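Local coordinates for metallo-beta-lactamase domain-containing protein (Enterococcus faecalis, PDB 2AZ4), which is of unknown function but carries two zinc ions in a metallo-beta-lactamase fold and may act as an RNA-binding exonuclease, at residues 86-98 with 108-120. Residues are numbered along the deposited sequence; the frame is centred on the assembly and turned at random.
Sequences TAVFLSHAHLDHS and VPLYTLKETKMIL. With ZN (zinc ion), chain C; ZN (zinc ion), chain D.
Val88 and Phe89 pair with Leu110 and Tyr111 as parallel strand neighbours. Val88 N donates to Pro109 O (3.0 Å), Tyr111 N donates to Val88 O, and Leu90 N to Tyr111 O. Thr112 OG1, turned anti to its own nitrogen (chi1 -163°), donates to Leu90 O at 2.7 Å, tilted from the carbonyl plane.

On one face of the sheet the side chains of Phe89 and Tyr111 lie side by side, pointing the same way, with their ring planes 23° apart but slid so that they barely overlap; Tyr111 CD2 lies over the rim of the Phe89 ring, while Ala87 CB meets the Tyr111 edge in plane. On the other face, Val88 CG1 packs on Leu110 CD1 (3.7 Å).

Leu90 meets Leu120 of helix 114-123 tip to tip through their CD2 methyls (3.5 Å). Ala93 CB rests on Ile119 CG2 (3.6 Å), and Leu120 CD1 approaches Ala93 O, which also accepts a hydrogen bond from Ser98 OG. One water links Ala93 N to Thr116 OG1.

This packing backs the metal loop of the metallo-beta-lactamase fold, the HxHxDH motif: His92 and His94 bind one zinc ion, Asp96 and His97 the other; His167 joins the first, His404 the second, Asp189 serves both, and waters, one bridging the two ions, are further ligands. His92 ND1 donates in its ring plane to Ser91 OG.

Strand 30-34 flanks 86-89 on the side away from 110-113, strand 145-147 continues the sheet past 110-113, and helix 283-293 packs against Met118 and Ile119.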
loop_
_atom_site.group_PDB
_atom_site.type_symbol
_atom_site.label_atom_id
_atom_site.label_comp_id
_atom_site.label_asym_id
_atom_site.label_seq_id
_atom_site.Cartn_x
_atom_site.Cartn_y
_atom_site.Cartn_z
ATOM N N THR A 86 -2.745 -22.020 -11.499
ATOM C CA THR A 86 -1.893 -20.893 -11.176
ATOM C C THR A 86 -2.797 -19.780 -10.694
ATOM O O THR A 86 -3.905 -19.614 -11.217
ATOM C CB THR A 86 -1.114 -20.396 -12.420
ATOM O OG1 THR A 86 -0.382 -21.487 -13.021
ATOM C CG2 THR A 86 -0.149 -19.265 -12.030
ATOM N N ALA A 87 -2.335 -19.012 -9.706
ATOM C CA ALA A 87 -3.073 -17.819 -9.286
ATOM C C ALA A 87 -2.155 -16.834 -8.605
ATOM O O ALA A 87 -1.102 -17.211 -8.062
ATOM C CB ALA A 87 -4.228 -18.198 -8.326
ATOM N N VAL A 88 -2.578 -15.570 -8.587
ATOM C CA VAL A 88 -1.764 -14.533 -7.992
ATOM C C VAL A 88 -2.637 -13.810 -6.972
ATOM O O VAL A 88 -3.813 -13.563 -7.213
ATOM C CB VAL A 88 -1.154 -13.521 -9.042
ATOM C CG1 VAL A 88 -0.394 -12.377 -8.357
ATOM C CG2 VAL A 88 -0.226 -14.196 -10.025
ATOM N N PHE A 89 -2.035 -13.462 -5.843
ATOM C CA PHE A 89 -2.728 -12.745 -4.781
ATOM C C PHE A 89 -2.040 -11.431 -4.533
ATOM O O PHE A 89 -0.799 -11.313 -4.665
ATOM C CB PHE A 89 -2.768 -13.595 -3.501
ATOM C CG PHE A 89 -3.555 -14.844 -3.644
ATOM C CD1 PHE A 89 -4.873 -14.903 -3.192
ATOM C CD2 PHE A 89 -3.000 -15.973 -4.244
ATOM C CE1 PHE A 89 -5.627 -16.082 -3.340
ATOM C CE2 PHE A 89 -3.744 -17.156 -4.411
ATOM C CZ PHE A 89 -5.067 -17.205 -3.969
ATOM N N LEU A 90 -2.832 -10.438 -4.135
ATOM C CA LEU A 90 -2.324 -9.102 -3.905
ATOM C C LEU A 90 -2.726 -8.635 -2.500
ATOM O O LEU A 90 -3.911 -8.462 -2.214
ATOM C CB LEU A 90 -2.888 -8.187 -5.005
ATOM C CG LEU A 90 -2.639 -6.709 -5.112
ATOM C CD1 LEU A 90 -1.145 -6.338 -5.021
ATOM C CD2 LEU A 90 -3.302 -6.170 -6.404
ATOM N N SER A 91 -1.730 -8.452 -1.637
ATOM C CA SER A 91 -1.966 -8.123 -0.245
ATOM C C SER A 91 -2.713 -6.794 -0.119
ATOM O O SER A 91 -3.639 -6.692 0.666
ATOM C CB SER A 91 -0.649 -8.109 0.573
ATOM O OG SER A 91 0.161 -6.951 0.365
ATOM N N HIS A 92 -2.281 -5.791 -0.878
ATOM C CA HIS A 92 -2.889 -4.464 -0.867
ATOM C C HIS A 92 -2.460 -3.629 -2.087
ATOM O O HIS A 92 -1.601 -4.042 -2.877
ATOM C CB HIS A 92 -2.624 -3.724 0.463
ATOM C CG HIS A 92 -1.177 -3.405 0.719
ATOM N ND1 HIS A 92 -0.199 -4.373 0.798
ATOM C CD2 HIS A 92 -0.548 -2.225 0.936
ATOM C CE1 HIS A 92 0.964 -3.808 1.074
ATOM N NE2 HIS A 92 0.784 -2.504 1.142
ATOM N N ALA A 93 -3.045 -2.439 -2.221
ATOM C CA ALA A 93 -2.911 -1.603 -3.412
ATOM C C ALA A 93 -1.574 -0.861 -3.623
ATOM O O ALA A 93 -1.248 -0.456 -4.765
ATOM C CB ALA A 93 -4.070 -0.616 -3.479
ATOM N N HIS A 94 -0.812 -0.676 -2.552
ATOM C CA HIS A 94 0.419 0.108 -2.632
ATOM C C HIS A 94 1.293 -0.290 -3.812
ATOM O O HIS A 94 1.365 -1.458 -4.177
ATOM C CB HIS A 94 1.186 0.092 -1.293
ATOM C CG HIS A 94 0.565 0.970 -0.252
ATOM N ND1 HIS A 94 0.822 0.837 1.093
ATOM C CD2 HIS A 94 -0.291 2.017 -0.365
ATOM C CE1 HIS A 94 0.138 1.741 1.773
ATOM N NE2 HIS A 94 -0.546 2.473 0.913
ATOM N N LEU A 95 1.935 0.706 -4.410
ATOM C CA LEU A 95 2.695 0.542 -5.654
ATOM C C LEU A 95 3.745 -0.597 -5.620
ATOM O O LEU A 95 3.911 -1.348 -6.611
ATOM C CB LEU A 95 3.392 1.878 -5.978
ATOM C CG LEU A 95 4.022 2.096 -7.355
ATOM C CD1 LEU A 95 2.967 2.027 -8.481
ATOM C CD2 LEU A 95 4.801 3.424 -7.391
ATOM N N ASP A 96 4.431 -0.700 -4.476
ATOM C CA ASP A 96 5.525 -1.660 -4.266
ATOM C C ASP A 96 5.021 -3.098 -4.137
ATOM O O ASP A 96 5.824 -4.032 -4.062
ATOM C CB ASP A 96 6.434 -1.243 -3.083
ATOM C CG ASP A 96 5.671 -1.088 -1.760
ATOM O OD1 ASP A 96 4.607 -0.406 -1.745
ATOM O OD2 ASP A 96 6.137 -1.631 -0.718
ATOM N N HIS A 97 3.692 -3.252 -4.136
ATOM C CA HIS A 97 3.011 -4.546 -4.179
ATOM C C HIS A 97 2.197 -4.784 -5.448
ATOM O O HIS A 97 1.882 -5.926 -5.760
ATOM C CB HIS A 97 2.127 -4.713 -2.929
ATOM C CG HIS A 97 2.891 -4.515 -1.651
ATOM N ND1 HIS A 97 3.364 -5.569 -0.896
ATOM C CD2 HIS A 97 3.368 -3.391 -1.061
ATOM C CE1 HIS A 97 4.069 -5.103 0.119
ATOM N NE2 HIS A 97 4.071 -3.784 0.056
ATOM N N SER A 98 1.834 -3.726 -6.168
ATOM C CA SER A 98 0.845 -3.856 -7.282
ATOM C C SER A 98 1.340 -3.428 -8.680
ATOM O O SER A 98 0.691 -3.713 -9.711
ATOM C CB SER A 98 -0.422 -3.048 -6.934
ATOM O OG SER A 98 -0.119 -1.644 -6.813
ATOM N N VAL A 108 -4.497 -15.842 -16.077
ATOM C CA VAL A 108 -4.210 -16.209 -14.686
ATOM C C VAL A 108 -5.079 -15.330 -13.778
ATOM O O VAL A 108 -5.039 -14.133 -13.915
ATOM C CB VAL A 108 -2.705 -16.038 -14.363
ATOM C CG1 VAL A 108 -2.424 -16.286 -12.861
ATOM C CG2 VAL A 108 -1.883 -16.985 -15.226
ATOM N N PRO A 109 -5.892 -15.936 -12.875
ATOM C CA PRO A 109 -6.677 -15.107 -11.958
ATOM C C PRO A 109 -5.839 -14.357 -10.948
ATOM O O PRO A 109 -4.809 -14.858 -10.488
ATOM C CB PRO A 109 -7.570 -16.113 -11.237
ATOM C CG PRO A 109 -6.834 -17.456 -11.363
ATOM C CD PRO A 109 -6.173 -17.374 -12.708
ATOM N N LEU A 110 -6.337 -13.186 -10.561
ATOM C CA LEU A 110 -5.666 -12.278 -9.642
ATOM C C LEU A 110 -6.681 -11.964 -8.542
ATOM O O LEU A 110 -7.790 -11.461 -8.821
ATOM C CB LEU A 110 -5.221 -10.999 -10.360
ATOM C CG LEU A 110 -4.623 -9.839 -9.525
ATOM C CD1 LEU A 110 -3.366 -10.298 -8.812
ATOM C CD2 LEU A 110 -4.302 -8.608 -10.398
ATOM N N TYR A 111 -6.298 -12.291 -7.303
ATOM C CA TYR A 111 -7.202 -12.268 -6.153
ATOM C C TYR A 111 -6.765 -11.191 -5.192
ATOM O O TYR A 111 -5.577 -11.004 -4.935
ATOM C CB TYR A 111 -7.237 -13.618 -5.400
ATOM C CG TYR A 111 -7.810 -14.776 -6.185
ATOM C CD1 TYR A 111 -9.198 -14.962 -6.290
ATOM C CD2 TYR A 111 -6.975 -15.669 -6.836
ATOM C CE1 TYR A 111 -9.724 -15.999 -7.003
ATOM C CE2 TYR A 111 -7.478 -16.719 -7.557
ATOM C CZ TYR A 111 -8.851 -16.884 -7.634
ATOM O OH TYR A 111 -9.348 -17.913 -8.346
ATOM N N THR A 112 -7.732 -10.491 -4.633
ATOM C CA THR A 112 -7.417 -9.475 -3.668
ATOM C C THR A 112 -8.695 -9.182 -2.891
ATOM O O THR A 112 -9.751 -9.620 -3.303
ATOM C CB THR A 112 -6.805 -8.207 -4.343
ATOM O OG1 THR A 112 -6.170 -7.414 -3.339
ATOM C CG2 THR A 112 -7.854 -7.369 -5.087
ATOM N N LEU A 113 -8.619 -8.488 -1.759
ATOM C CA LEU A 113 -9.879 -8.104 -1.144
ATOM C C LEU A 113 -10.556 -7.070 -2.047
ATOM O O LEU A 113 -9.881 -6.258 -2.689
ATOM C CB LEU A 113 -9.708 -7.578 0.278
ATOM C CG LEU A 113 -9.304 -8.623 1.343
ATOM C CD1 LEU A 113 -9.139 -7.948 2.666
ATOM C CD2 LEU A 113 -10.301 -9.811 1.472
ATOM N N LYS A 114 -11.883 -7.113 -2.105
ATOM C CA LYS A 114 -12.650 -6.216 -2.975
ATOM C C LYS A 114 -12.325 -4.720 -2.811
ATOM O O LYS A 114 -12.320 -3.994 -3.804
ATOM C CB LYS A 114 -14.168 -6.496 -2.879
ATOM C CG LYS A 114 -14.815 -6.119 -1.571
ATOM C CD LYS A 114 -16.255 -6.665 -1.477
ATOM C CE LYS A 114 -16.889 -6.387 -0.104
ATOM N NZ LYS A 114 -16.241 -7.206 0.991
ATOM N N GLU A 115 -12.019 -4.277 -1.594
ATOM C CA GLU A 115 -11.668 -2.881 -1.347
ATOM C C GLU A 115 -10.331 -2.486 -2.004
ATOM O O GLU A 115 -10.203 -1.396 -2.556
ATOM C CB GLU A 115 -11.635 -2.570 0.163
ATOM C CG GLU A 115 -13.001 -2.798 0.853
ATOM C CD GLU A 115 -13.238 -4.246 1.272
ATOM O OE1 GLU A 115 -12.362 -5.119 1.019
ATOM O OE2 GLU A 115 -14.318 -4.519 1.849
ATOM N N THR A 116 -9.347 -3.383 -1.951
ATOM C CA THR A 116 -8.092 -3.170 -2.665
ATOM C C THR A 116 -8.329 -2.951 -4.166
ATOM O O THR A 116 -7.694 -2.084 -4.799
ATOM C CB THR A 116 -7.136 -4.360 -2.455
ATOM O OG1 THR A 116 -6.672 -4.352 -1.088
ATOM C CG2 THR A 116 -5.928 -4.249 -3.417
ATOM N N LYS A 117 -9.214 -3.765 -4.738
ATOM C CA LYS A 117 -9.588 -3.603 -6.148
ATOM C C LYS A 117 -10.178 -2.198 -6.456
ATOM O O LYS A 117 -9.779 -1.556 -7.445
ATOM C CB LYS A 117 -10.534 -4.737 -6.566
ATOM C CG LYS A 117 -11.027 -4.665 -8.014
ATOM C CD LYS A 117 -12.084 -5.721 -8.253
ATOM C CE LYS A 117 -12.739 -5.480 -9.607
ATOM N NZ LYS A 117 -13.577 -6.624 -10.074
ATOM N N MET A 118 -11.110 -1.732 -5.608
ATOM C CA MET A 118 -11.661 -0.372 -5.692
ATOM C C MET A 118 -10.577 0.701 -5.636
ATOM O O MET A 118 -10.548 1.600 -6.488
ATOM C CB MET A 118 -12.647 -0.086 -4.547
ATOM C CG MET A 118 -13.938 -0.859 -4.624
ATOM S SD MET A 118 -15.086 -0.653 -3.225
ATOM C CE MET A 118 -16.415 -1.229 -4.199
ATOM N N ILE A 119 -9.746 0.641 -4.585
ATOM C CA ILE A 119 -8.617 1.574 -4.388
ATOM C C ILE A 119 -7.720 1.667 -5.629
ATOM O O ILE A 119 -7.449 2.750 -6.149
ATOM C CB ILE A 119 -7.783 1.184 -3.105
ATOM C CG1 ILE A 119 -8.624 1.312 -1.824
ATOM C CG2 ILE A 119 -6.492 2.006 -2.957
ATOM C CD1 ILE A 119 -9.361 2.618 -1.710
ATOM N N LEU A 120 -7.281 0.513 -6.108
ATOM C CA LEU A 120 -6.314 0.418 -7.177
ATOM C C LEU A 120 -6.875 1.037 -8.449
ATOM O O LEU A 120 -6.186 1.811 -9.131
ATOM C CB LEU A 120 -5.999 -1.057 -7.409
ATOM C CG LEU A 120 -4.630 -1.582 -7.815
ATOM C CD1 LEU A 120 -3.445 -0.695 -7.367
ATOM C CD2 LEU A 120 -4.504 -3.000 -7.275
HETATM ZN ZN ZN C . 2.039 -0.852 2.117
HETATM ZN ZN ZN D . 5.117 -2.305 1.242
HETATM O O HOH W 1 -6.242 -7.350 -0.271
HETATM O O HOH W 2 -5.324 -2.149 -0.462
HETATM O O HOH W 3 3.711 -0.573 0.546
HETATM O O HOH W 4 3.540 0.599 2.790
HETATM O O HOH W 5 6.018 -0.464 2.373
#